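Flavoprotein 390 (Photobacterium phosphoreum, PDB 1FVP) forms a homodimer that binds flavin mononucleotide with a covalently attached myristate and belongs to the bacterial luciferase family, though its catalytic role, perhaps FMN-linked monooxygenase activity, is uncertain. Local coordinates at residues Asn2-Gly7 / Phe191-Asp196; Tyr42-Ile47 / Asp196-Phe201; Leu92-Asp97 / Val124-Met129. All coordinates share one frame; numbering follows the deposited sequence.

Contact 1. Residues Asn2-Gly7 / Phe191-Asp196. With FMA (6-(3-tetradecanoic acid) flavine mononucleotide), chain D.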
loop_
_atom_site.group_PDB
_atom_site.type_symbol
_atom_site.label_atom_id
_atom_site.label_comp_id
_atom_site.label_asym_id
_atom_site.label_seq_id
_atom_site.Cartn_x
_atom_site.Cartn_y
_atom_site.Cartn_z
ATOM N N ASN A 2 22.084 6.298 -5.413
ATOM C CA ASN A 2 22.443 7.434 -6.258
ATOM C C ASN A 2 21.531 7.173 -7.494
ATOM O O ASN A 2 21.252 7.991 -8.355
ATOM C CB ASN A 2 23.907 7.540 -6.583
ATOM C CG ASN A 2 24.333 6.953 -7.917
ATOM O OD1 ASN A 2 23.750 5.997 -8.468
ATOM N ND2 ASN A 2 25.395 7.534 -8.491
ATOM N N LYS A 3 21.167 5.897 -7.486
ATOM C CA LYS A 3 20.277 5.261 -8.440
ATOM C C LYS A 3 18.876 5.596 -7.869
ATOM O O LYS A 3 18.665 5.269 -6.701
ATOM C CB LYS A 3 20.349 3.746 -8.477
ATOM C CG LYS A 3 19.107 3.091 -9.095
ATOM C CD LYS A 3 19.167 1.581 -9.020
ATOM C CE LYS A 3 17.833 0.931 -9.330
ATOM N NZ LYS A 3 18.039 -0.504 -9.677
ATOM N N TRP A 4 18.086 6.186 -8.719
ATOM C CA TRP A 4 16.728 6.617 -8.420
ATOM C C TRP A 4 15.686 5.619 -8.937
ATOM O O TRP A 4 15.591 5.443 -10.161
ATOM C CB TRP A 4 16.453 7.967 -9.065
ATOM C CG TRP A 4 17.371 9.057 -8.673
ATOM C CD1 TRP A 4 18.476 9.033 -7.872
ATOM C CD2 TRP A 4 17.254 10.417 -9.147
ATOM N NE1 TRP A 4 19.056 10.273 -7.814
ATOM C CE2 TRP A 4 18.325 11.143 -8.576
ATOM C CE3 TRP A 4 16.336 11.058 -9.975
ATOM C CZ2 TRP A 4 18.497 12.495 -8.816
ATOM C CZ3 TRP A 4 16.522 12.396 -10.215
ATOM C CH2 TRP A 4 17.574 13.108 -9.646
ATOM N N ASN A 5 14.973 5.052 -7.981
ATOM C CA ASN A 5 13.896 4.085 -8.339
ATOM C C ASN A 5 12.707 5.018 -8.614
ATOM O O ASN A 5 12.719 6.158 -8.091
ATOM C CB ASN A 5 13.792 3.026 -7.265
ATOM C CG ASN A 5 13.109 1.731 -7.635
ATOM O OD1 ASN A 5 12.070 1.370 -7.035
ATOM N ND2 ASN A 5 13.628 0.970 -8.605
ATOM N N TYR A 6 11.764 4.576 -9.415
ATOM C CA TYR A 6 10.564 5.335 -9.773
ATOM C C TYR A 6 9.313 4.480 -9.596
ATOM O O TYR A 6 9.295 3.302 -9.976
ATOM C CB TYR A 6 10.631 5.821 -11.227
ATOM C CG TYR A 6 11.769 6.770 -11.481
ATOM C CD1 TYR A 6 11.672 8.113 -11.104
ATOM C CD2 TYR A 6 12.936 6.339 -12.094
ATOM C CE1 TYR A 6 12.714 9.008 -11.340
ATOM C CE2 TYR A 6 13.995 7.217 -12.326
ATOM C CZ TYR A 6 13.876 8.547 -11.949
ATOM O OH TYR A 6 14.926 9.379 -12.199
ATOM N N GLY A 7 8.308 5.117 -9.036
ATOM C CA GLY A 7 7.003 4.469 -8.769
ATOM C C GLY A 7 5.908 5.379 -9.314
ATOM O O GLY A 7 6.255 6.457 -9.816
ATOM N N PHE A 191 16.377 18.711 -1.834
ATOM C CA PHE A 191 16.121 17.575 -0.952
ATOM C C PHE A 191 17.439 16.797 -0.807
ATOM O O PHE A 191 17.479 15.548 -0.766
ATOM C CB PHE A 191 15.004 16.648 -1.465
ATOM C CG PHE A 191 13.627 17.134 -1.132
ATOM C CD1 PHE A 191 13.107 16.941 0.135
ATOM C CD2 PHE A 191 12.859 17.815 -2.064
ATOM C CE1 PHE A 191 11.852 17.403 0.498
ATOM C CE2 PHE A 191 11.594 18.288 -1.733
ATOM C CZ PHE A 191 11.092 18.074 -0.439
ATOM N N ASP A 192 18.520 17.554 -0.775
ATOM C CA ASP A 192 19.872 16.994 -0.662
ATOM C C ASP A 192 19.981 15.772 -1.588
ATOM O O ASP A 192 20.849 14.906 -1.334
ATOM C CB ASP A 192 20.288 16.625 0.754
ATOM C CG ASP A 192 19.867 17.544 1.870
ATOM O OD1 ASP A 192 20.417 18.644 2.078
ATOM O OD2 ASP A 192 18.926 17.098 2.579
ATOM N N ASN A 193 19.157 15.723 -2.606
ATOM C CA ASN A 193 19.205 14.583 -3.537
ATOM C C ASN A 193 18.934 13.259 -2.826
ATOM O O ASN A 193 19.557 12.249 -3.206
ATOM C CB ASN A 193 20.562 14.612 -4.241
ATOM C CG ASN A 193 20.487 15.114 -5.665
ATOM O OD1 ASN A 193 21.269 14.612 -6.490
ATOM N ND2 ASN A 193 19.594 16.040 -5.993
ATOM N N THR A 194 18.028 13.271 -1.864
ATOM C CA THR A 194 17.678 12.074 -1.094
ATOM C C THR A 194 16.270 11.548 -1.321
ATOM O O THR A 194 15.699 10.926 -0.356
ATOM C CB THR A 194 17.905 12.335 0.456
ATOM O OG1 THR A 194 16.838 13.193 0.974
ATOM C CG2 THR A 194 19.290 12.931 0.732
ATOM N N VAL A 195 15.697 11.744 -2.515
ATOM C CA VAL A 195 14.319 11.240 -2.686
ATOM C C VAL A 195 14.182 10.449 -3.980
ATOM O O VAL A 195 14.991 10.664 -4.876
ATOM C CB VAL A 195 13.341 12.423 -2.691
ATOM C CG1 VAL A 195 13.154 13.105 -1.361
ATOM C CG2 VAL A 195 13.772 13.380 -3.795
ATOM N N ASP A 196 13.173 9.631 -3.967
ATOM C CA ASP A 196 12.627 8.722 -4.960
ATOM C C ASP A 196 11.221 9.275 -5.239
ATOM O O ASP A 196 10.667 9.884 -4.297
ATOM C CB ASP A 196 12.641 7.288 -4.473
ATOM C CG ASP A 196 13.828 6.539 -5.060
ATOM O OD1 ASP A 196 14.793 7.185 -5.510
ATOM O OD2 ASP A 196 13.743 5.287 -5.044
HETATM N N1 FMA D . 21.777 12.347 -10.160
HETATM C C2 FMA D . 21.780 11.117 -9.644
HETATM O O2 FMA D . 22.397 10.703 -8.736
HETATM N N3 FMA D . 20.922 10.100 -10.237
HETATM C C4 FMA D . 20.136 10.384 -11.293
HETATM O O4 FMA D . 19.444 9.503 -11.756
HETATM C C4A FMA D . 20.152 11.708 -11.833
HETATM N N5 FMA D . 19.431 12.090 -12.857
HETATM C C5A FMA D . 19.406 13.313 -13.409
HETATM C C6 FMA D . 18.601 13.628 -14.500
HETATM C C7 FMA D . 18.645 14.908 -14.993
HETATM C C7M FMA D . 17.781 15.387 -16.211
HETATM C C8 FMA D . 19.504 15.914 -14.413
HETATM C C8M FMA D . 19.589 17.318 -14.917
HETATM C C9 FMA D . 20.291 15.565 -13.336
HETATM C C9A FMA D . 20.284 14.313 -12.793
HETATM N N10 FMA D . 21.044 13.903 -11.706
HETATM C C10 FMA D . 21.062 12.682 -11.174
HETATM C C1B FMA D . 21.973 14.909 -11.022
HETATM C C2B FMA D . 22.241 14.622 -9.482
HETATM O O2B FMA D . 21.948 15.885 -8.913
HETATM C C3B FMA D . 23.675 14.182 -9.296
HETATM O "O3'" FMA D . 24.208 13.675 -10.477
HETATM C C4B FMA D . 23.914 13.164 -8.175
HETATM O "O4'" FMA D . 23.440 13.688 -6.883
HETATM C C5B FMA D . 25.430 12.853 -8.034
HETATM O "O5'" FMA D . 25.805 13.218 -6.577
HETATM P P FMA D . 26.999 14.122 -6.070
HETATM O O1P FMA D . 28.215 13.217 -6.472
HETATM O O2P FMA D . 26.960 15.366 -6.814
HETATM O O3P FMA D . 26.786 14.397 -4.733
HETATM C "C1'" FMA D . 17.958 10.997 -16.974
HETATM O "O1'" FMA D . 17.678 12.008 -17.726
HETATM O "O2'" FMA D . 18.302 9.935 -17.503
HETATM C "C2'" FMA D . 18.505 11.404 -15.646
HETATM C "C3'" FMA D . 17.722 12.573 -15.034
HETATM C "C4'" FMA D . 16.706 12.011 -14.087
HETATM C "C5'" FMA D . 15.293 11.758 -14.556
HETATM C "C6'" FMA D . 14.244 12.231 -13.581
HETATM C "C7'" FMA D . 12.944 11.447 -13.691
HETATM C "C8'" FMA D . 11.746 12.210 -14.069
HETATM C "C9'" FMA D . 10.851 12.796 -12.991
HETATM C C11 FMA D . 9.900 13.835 -13.501
HETATM C C12 FMA D . 9.227 13.727 -14.820
HETATM C C13 FMA D . 8.198 14.733 -15.216
HETATM C C14 FMA D . 7.517 14.533 -16.532
HETATM C C15 FMA D . 8.424 14.140 -17.664
#
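The indole of Trp-4 has the flavin over one face, with FMA C4 3.4 Å above the ring plane and over its centre, while Asn-193 OD1 lies at the ring edge, near its plane and 4.2 Å from CZ2. This flavin site sits at the N-terminal ends of two parallel neighbours, strands 6-11 and 195-199, in the curled sheet of the beta/alpha barrel-like fold shared with bacterial luciferase. The indole is broad enough to cover the pyrimidine side of the flavin; its CG stands anti to the carbonyl carbon (chi1 -58°), which turns the ring so that its face lies against the flavin. Close by, Asn-2 O accepts the flavin N3-H at 2.8 Å, so a backbone carbonyl reads the edge of a ring whose face Trp-4 covers.

Residues 191-194 form a type I' turn just after helix 178-190. Asp-192 and Asn-193 both have positive phi there, which Asp and Asn adopt more readily than most residues. The turn presents Asn-193 OD1 to the ribityl chain, where it accepts from FMA O2B at 2.8 Å. At the other end, buried Asp-196 brings its carboxylate under the chain before strand 6-11: Asn-5 N makes a weak, bent bond to Asp-196 OD2 (3.2 Å, 132°), and OD1 has a long, weak ion pair with Arg-125. Inside the turn, Phe-191 O accepts twice from Thr-194, from N and from OG1, the latter at 3.0 Å, and the two donors arrive from opposite faces of the carbonyl plane.

Contact 2. Residues Tyr42-Ile47 / Asp196-Phe201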
loop_
_atom_site.group_PDB
_atom_site.type_symbol
_atom_site.label_atom_id
_atom_site.label_comp_id
_atom_site.label_asym_id
_atom_site.label_seq_id
_atom_site.Cartn_x
_atom_site.Cartn_y
_atom_site.Cartn_z
ATOM N N TYR A 42 8.600 1.723 -13.650
ATOM C CA TYR A 42 7.543 2.043 -12.635
ATOM C C TYR A 42 7.384 0.744 -11.840
ATOM O O TYR A 42 6.702 -0.208 -12.284
ATOM C CB TYR A 42 6.256 2.604 -13.237
ATOM C CG TYR A 42 6.516 3.757 -14.189
ATOM C CD1 TYR A 42 6.895 5.011 -13.733
ATOM C CD2 TYR A 42 6.433 3.573 -15.562
ATOM C CE1 TYR A 42 7.187 6.061 -14.589
ATOM C CE2 TYR A 42 6.727 4.609 -16.429
ATOM C CZ TYR A 42 7.096 5.843 -15.950
ATOM O OH TYR A 42 7.364 6.816 -16.871
ATOM N N ASP A 43 8.050 0.682 -10.679
ATOM C CA ASP A 43 7.972 -0.574 -9.900
ATOM C C ASP A 43 7.076 -0.593 -8.688
ATOM O O ASP A 43 7.078 -1.651 -8.007
ATOM C CB ASP A 43 9.351 -1.197 -9.782
ATOM C CG ASP A 43 10.528 -0.297 -9.540
ATOM O OD1 ASP A 43 10.495 0.508 -8.595
ATOM O OD2 ASP A 43 11.526 -0.410 -10.289
ATOM N N VAL A 44 6.267 0.388 -8.380
ATOM C CA VAL A 44 5.332 0.401 -7.242
ATOM C C VAL A 44 4.219 1.422 -7.540
ATOM O O VAL A 44 4.472 2.451 -8.202
ATOM C CB VAL A 44 6.004 0.642 -5.896
ATOM C CG1 VAL A 44 7.257 -0.167 -5.639
ATOM C CG2 VAL A 44 6.323 2.116 -5.633
ATOM N N ILE A 45 3.010 1.135 -7.093
ATOM C CA ILE A 45 1.870 2.041 -7.325
ATOM C C ILE A 45 1.332 2.355 -5.933
ATOM O O ILE A 45 1.329 1.418 -5.123
ATOM C CB ILE A 45 0.839 1.509 -8.368
ATOM C CG1 ILE A 45 -0.219 0.585 -7.748
ATOM C CG2 ILE A 45 1.557 0.861 -9.582
ATOM C CD1 ILE A 45 -0.700 -0.656 -8.544
ATOM N N ASN A 46 0.938 3.574 -5.713
ATOM C CA ASN A 46 0.424 4.064 -4.428
ATOM C C ASN A 46 -0.991 4.592 -4.612
ATOM O O ASN A 46 -1.467 4.652 -5.766
ATOM C CB ASN A 46 1.469 5.110 -4.026
ATOM C CG ASN A 46 1.206 5.872 -2.763
ATOM O OD1 ASN A 46 1.141 5.273 -1.672
ATOM N ND2 ASN A 46 1.017 7.186 -2.819
ATOM N N ILE A 47 -1.668 4.975 -3.532
ATOM C CA ILE A 47 -3.024 5.510 -3.568
ATOM C C ILE A 47 -3.275 6.576 -2.509
ATOM O O ILE A 47 -3.839 6.289 -1.462
ATOM C CB ILE A 47 -4.179 4.442 -3.514
ATOM C CG1 ILE A 47 -4.028 3.414 -4.648
ATOM C CG2 ILE A 47 -5.566 5.152 -3.566
ATOM C CD1 ILE A 47 -5.303 2.746 -5.193
ATOM N N ASP A 196 13.173 9.631 -3.967
ATOM C CA ASP A 196 12.627 8.722 -4.960
ATOM C C ASP A 196 11.221 9.275 -5.239
ATOM O O ASP A 196 10.667 9.884 -4.297
ATOM C CB ASP A 196 12.641 7.288 -4.473
ATOM C CG ASP A 196 13.828 6.539 -5.060
ATOM O OD1 ASP A 196 14.793 7.185 -5.510
ATOM O OD2 ASP A 196 13.743 5.287 -5.044
ATOM N N PHE A 197 10.706 9.082 -6.451
ATOM C CA PHE A 197 9.401 9.670 -6.789
ATOM C C PHE A 197 8.248 8.754 -7.172
ATOM O O PHE A 197 8.281 7.752 -7.872
ATOM C CB PHE A 197 9.555 10.749 -7.859
ATOM C CG PHE A 197 10.883 11.404 -7.961
ATOM C CD1 PHE A 197 11.912 10.763 -8.648
ATOM C CD2 PHE A 197 11.106 12.648 -7.373
ATOM C CE1 PHE A 197 13.172 11.358 -8.755
ATOM C CE2 PHE A 197 12.360 13.267 -7.463
ATOM C CZ PHE A 197 13.381 12.598 -8.165
ATOM N N LEU A 198 7.127 9.197 -6.642
ATOM C CA LEU A 198 5.801 8.615 -6.818
ATOM C C LEU A 198 5.133 9.791 -7.557
ATOM O O LEU A 198 4.827 10.753 -6.817
ATOM C CB LEU A 198 5.216 8.346 -5.448
ATOM C CG LEU A 198 5.630 7.127 -4.674
ATOM C CD1 LEU A 198 4.515 6.712 -3.708
ATOM C CD2 LEU A 198 5.922 5.994 -5.660
ATOM N N LEU A 199 5.012 9.674 -8.856
ATOM C CA LEU A 199 4.472 10.755 -9.674
ATOM C C LEU A 199 3.179 10.411 -10.371
ATOM O O LEU A 199 3.194 9.537 -11.250
ATOM C CB LEU A 199 5.627 11.159 -10.619
ATOM C CG LEU A 199 6.643 10.119 -11.038
ATOM C CD1 LEU A 199 5.999 8.902 -11.690
ATOM C CD2 LEU A 199 7.626 10.717 -12.032
ATOM N N CYS A 200 2.111 11.100 -10.035
ATOM C CA CYS A 200 0.768 10.934 -10.595
ATOM C C CYS A 200 0.653 11.537 -11.985
ATOM O O CYS A 200 0.756 12.781 -12.036
ATOM C CB CYS A 200 -0.258 11.679 -9.719
ATOM S SG CYS A 200 -1.982 11.413 -10.236
ATOM N N PHE A 201 0.417 10.773 -13.025
ATOM C CA PHE A 201 0.282 11.374 -14.372
ATOM C C PHE A 201 -1.208 11.398 -14.721
ATOM O O PHE A 201 -1.536 11.235 -15.907
ATOM C CB PHE A 201 1.014 10.598 -15.429
ATOM C CG PHE A 201 2.461 10.290 -15.411
ATOM C CD1 PHE A 201 3.391 11.274 -15.734
ATOM C CD2 PHE A 201 2.920 9.003 -15.131
ATOM C CE1 PHE A 201 4.752 11.022 -15.732
ATOM C CE2 PHE A 201 4.278 8.704 -15.125
ATOM C CZ PHE A 201 5.186 9.730 -15.429
#
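Tyr-42 OH is hydrogen-bonded to Met-214 O of helix 207-227, and the same oxygen rests 3.9 Å from Phe-201 CZ. A tyrosine suits this buried position because its ring can pack among apolar groups while the hydroxyl satisfies a main-chain carbonyl. The two rings approach from opposite directions with their planes at 88° and centroids 6.0 Å apart. Tyr-42 CE1 lies in the plane of the Phe-201 ring at its edge, 4.0 Å from CE2, and the same side of the tyrosine also receives Leu-199 CD1, 4.2 Å from CE1.

No hydrogen bond joins the segments. Strands 42-48 and 195-199 flank strand 6-11 in the curled, mostly parallel sheet of this barrel-like fold, and their short axes come no closer than 8.1 Å, at 55° to each other. What meets across that gap is side chains reaching past the middle strand. Leu-198 supplies the bridge with its forked end: CD2 touches Val-44 CG2 at 3.9 Å, and CD1 lies against the flank of Asn-46, 3.5 Å from its CB. Asn-46 carries CG anti to its main-chain nitrogen (chi1 177°), which lays the amide carbon alongside the same methyl. Phe-9 of strand 6-11 and Leu-68 of strand 65-68 touch both side chains as well, drawing in two more strands.

Ile-45 points away from this packing, toward helix 23-38, and its carbonyl accepts a hydrogen bond from Thr-67 OG1 of the second subunit. Leu-199, beside Tyr-42, also brings its side chain to about 4 Å from the myristate tail of FMA.

Contact 3. Residues Leu92-Asp97 / Val124-Met129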
loop_
_atom_site.group_PDB
_atom_site.type_symbol
_atom_site.label_atom_id
_atom_site.label_comp_id
_atom_site.label_asym_id
_atom_site.label_seq_id
_atom_site.Cartn_x
_atom_site.Cartn_y
_atom_site.Cartn_z
ATOM N N LEU A 92 10.409 8.904 4.978
ATOM C CA LEU A 92 9.208 9.712 4.816
ATOM C C LEU A 92 8.702 9.702 3.360
ATOM O O LEU A 92 9.461 9.488 2.395
ATOM C CB LEU A 92 9.534 11.153 5.200
ATOM C CG LEU A 92 10.239 11.574 6.445
ATOM C CD1 LEU A 92 10.537 13.073 6.343
ATOM C CD2 LEU A 92 9.314 11.364 7.633
ATOM N N VAL A 93 7.417 9.994 3.267
ATOM C CA VAL A 93 6.768 10.097 1.925
ATOM C C VAL A 93 6.181 11.517 1.937
ATOM O O VAL A 93 5.212 11.815 2.636
ATOM C CB VAL A 93 5.879 8.899 1.634
ATOM C CG1 VAL A 93 4.575 8.884 2.436
ATOM C CG2 VAL A 93 5.626 8.725 0.144
ATOM N N PHE A 94 6.860 12.380 1.204
ATOM C CA PHE A 94 6.542 13.810 1.093
ATOM C C PHE A 94 5.204 14.055 0.453
ATOM O O PHE A 94 4.936 13.414 -0.567
ATOM C CB PHE A 94 7.732 14.574 0.483
ATOM C CG PHE A 94 8.817 14.707 1.535
ATOM C CD1 PHE A 94 8.619 15.594 2.603
ATOM C CD2 PHE A 94 9.964 13.935 1.501
ATOM C CE1 PHE A 94 9.563 15.755 3.594
ATOM C CE2 PHE A 94 10.932 14.064 2.504
ATOM C CZ PHE A 94 10.723 14.969 3.541
ATOM N N LYS A 95 4.409 14.932 1.062
ATOM C CA LYS A 95 3.088 15.211 0.481
ATOM C C LYS A 95 3.217 15.978 -0.839
ATOM O O LYS A 95 4.187 16.643 -1.209
ATOM C CB LYS A 95 2.064 15.856 1.377
ATOM C CG LYS A 95 1.503 14.855 2.398
ATOM C CD LYS A 95 0.092 15.221 2.755
ATOM C CE LYS A 95 -0.075 16.597 3.341
ATOM N NZ LYS A 95 -1.154 16.574 4.377
ATOM N N TRP A 96 2.160 15.834 -1.586
ATOM C CA TRP A 96 1.905 16.382 -2.926
ATOM C C TRP A 96 1.440 17.824 -2.786
ATOM O O TRP A 96 2.018 18.625 -3.540
ATOM C CB TRP A 96 0.992 15.422 -3.578
ATOM C CG TRP A 96 -0.311 15.319 -4.188
ATOM C CD1 TRP A 96 -0.619 14.278 -5.037
ATOM C CD2 TRP A 96 -1.525 16.071 -4.113
ATOM N NE1 TRP A 96 -1.905 14.351 -5.481
ATOM C CE2 TRP A 96 -2.486 15.461 -4.939
ATOM C CE3 TRP A 96 -1.895 17.210 -3.436
ATOM C CZ2 TRP A 96 -3.772 15.945 -5.117
ATOM C CZ3 TRP A 96 -3.180 17.700 -3.595
ATOM C CH2 TRP A 96 -4.113 17.089 -4.428
ATOM N N ASP A 97 0.512 18.102 -1.892
ATOM C CA ASP A 97 -0.027 19.436 -1.654
ATOM C C ASP A 97 0.769 20.244 -0.614
ATOM O O ASP A 97 0.189 21.027 0.172
ATOM C CB ASP A 97 -1.503 19.466 -1.284
ATOM C CG ASP A 97 -1.974 18.369 -0.377
ATOM O OD1 ASP A 97 -1.289 17.379 -0.135
ATOM O OD2 ASP A 97 -3.118 18.525 0.096
ATOM N N VAL A 124 18.768 6.451 4.456
ATOM C CA VAL A 124 17.279 6.482 4.398
ATOM C C VAL A 124 16.918 7.529 3.345
ATOM O O VAL A 124 17.322 8.686 3.492
ATOM C CB VAL A 124 16.642 6.562 5.780
ATOM C CG1 VAL A 124 17.643 6.157 6.866
ATOM C CG2 VAL A 124 15.940 7.839 6.156
ATOM N N ARG A 125 16.229 7.063 2.322
ATOM C CA ARG A 125 15.750 7.786 1.158
ATOM C C ARG A 125 14.244 8.062 1.214
ATOM O O ARG A 125 13.423 7.137 1.227
ATOM C CB ARG A 125 15.979 6.974 -0.103
ATOM C CG ARG A 125 17.353 6.389 -0.360
ATOM C CD ARG A 125 17.513 6.232 -1.866
ATOM N NE ARG A 125 17.143 7.509 -2.469
ATOM C CZ ARG A 125 17.377 7.892 -3.706
ATOM N NH1 ARG A 125 17.982 7.078 -4.557
ATOM N NH2 ARG A 125 17.040 9.125 -4.087
ATOM N N HIS A 126 13.922 9.332 1.204
ATOM C CA HIS A 126 12.511 9.779 1.263
ATOM C C HIS A 126 11.798 9.477 -0.035
ATOM O O HIS A 126 12.486 9.028 -0.973
ATOM C CB HIS A 126 12.455 11.291 1.601
ATOM C CG HIS A 126 13.267 11.514 2.850
ATOM N ND1 HIS A 126 13.108 10.741 3.980
ATOM C CD2 HIS A 126 14.249 12.406 3.127
ATOM C CE1 HIS A 126 13.961 11.171 4.896
ATOM N NE2 HIS A 126 14.663 12.178 4.417
ATOM N N GLN A 127 10.498 9.682 -0.106
ATOM C CA GLN A 127 9.737 9.426 -1.353
ATOM C C GLN A 127 8.946 10.724 -1.615
ATOM O O GLN A 127 8.221 11.177 -0.715
ATOM C CB GLN A 127 8.788 8.257 -1.353
ATOM C CG GLN A 127 9.368 6.883 -1.476
ATOM C CD GLN A 127 9.458 6.355 -2.871
ATOM O OE1 GLN A 127 9.896 5.236 -3.065
ATOM N NE2 GLN A 127 9.053 7.104 -3.883
ATOM N N LEU A 128 9.155 11.200 -2.824
ATOM C CA LEU A 128 8.532 12.463 -3.280
ATOM C C LEU A 128 7.329 12.191 -4.171
ATOM O O LEU A 128 7.494 11.438 -5.148
ATOM C CB LEU A 128 9.695 13.241 -3.896
ATOM C CG LEU A 128 9.569 14.719 -4.170
ATOM C CD1 LEU A 128 9.126 15.494 -2.940
ATOM C CD2 LEU A 128 10.920 15.229 -4.684
ATOM N N MET A 129 6.201 12.780 -3.789
ATOM C CA MET A 129 4.940 12.630 -4.494
ATOM C C MET A 129 4.537 13.908 -5.269
ATOM O O MET A 129 4.045 14.878 -4.654
ATOM C CB MET A 129 3.749 12.263 -3.632
ATOM C CG MET A 129 3.952 11.252 -2.575
ATOM S SD MET A 129 2.310 10.671 -1.986
ATOM C CE MET A 129 1.567 12.241 -1.541
#
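Phe-94 turns the edge of its ring toward the face of His-126 in an offset T-shaped pair, the planes at 88° and the centroids 5.4 Å apart. CE2 does the touching, 3.5 Å from His-126 CG. Leu-92 lies alongside the same histidine, pointing the same way, and its CD1 sits over one face of the imidazole, offset toward the rim. Imidazole suits this place because it offers a flat aromatic face for packing and still has a ring nitrogen acceptor: ND1 takes a straight but weak bond from Leu-92 N at 3.4 Å.

Beneath these side chains the backbones pair in parallel, with Val-93 opposite Gln-127. Gln-127 N donates to Leu-92 O at 2.7 Å, and Phe-94 N donates to Gln-127 O at 2.6 Å, the ladder by which two residues flanking Val-93 bond to one residue across. On the face of the sheet that carries Val-93 and Gln-127, Val-93 CG2 meets Gln-127 CB at 3.5 Å. Beta-branched Val-93 sets this methyl anti to the main-chain nitrogen, which brings it over Gln-127 CB, while the glutamine, bent at chi2, leads its amide away.

Past the end of strand 92-94, Met-129 follows the departing chain. Its flexible thioether bends at chi3 (-55°), and CE reaches Trp-96 CB at 3.8 Å. The two strands are the ends of a beta-alpha-beta crossover: helix 100-116 connects them and packs back on the Phe-94 and His-126 side through Leu-107 and Tyr-110, while strand 195-199 continues the sheet beyond strand 126-134, and strand 71-75 beyond strand 92-94.

In the fold
The three contacts lie along one curled sheet, in the order 92-94, 126-134, 195-199, 6-11, 42-48. Contact 3 is nested in the loops closed by contacts 1 and 2, whose segments alternate in sequence and share Asp-196. Strand 195-199 links all three: Asp-196 O faces Leu-128 N of contact 3, while Phe-197 O is 2.9 Å from Gly-7 N of contact 1, a probable hydrogen bond. Centres are about 12 Å apart for contacts 1 and 2, about 10 Å for 1 and 3. Contact 1 gives Asn-2, Trp-4, Tyr-6 and Asn-193 to the FMA pocket; contact 2 adds Leu-199 beside its fatty-acid tail; in contact 3 the side chain of Leu-92 is about 8 Å from a bound FMA.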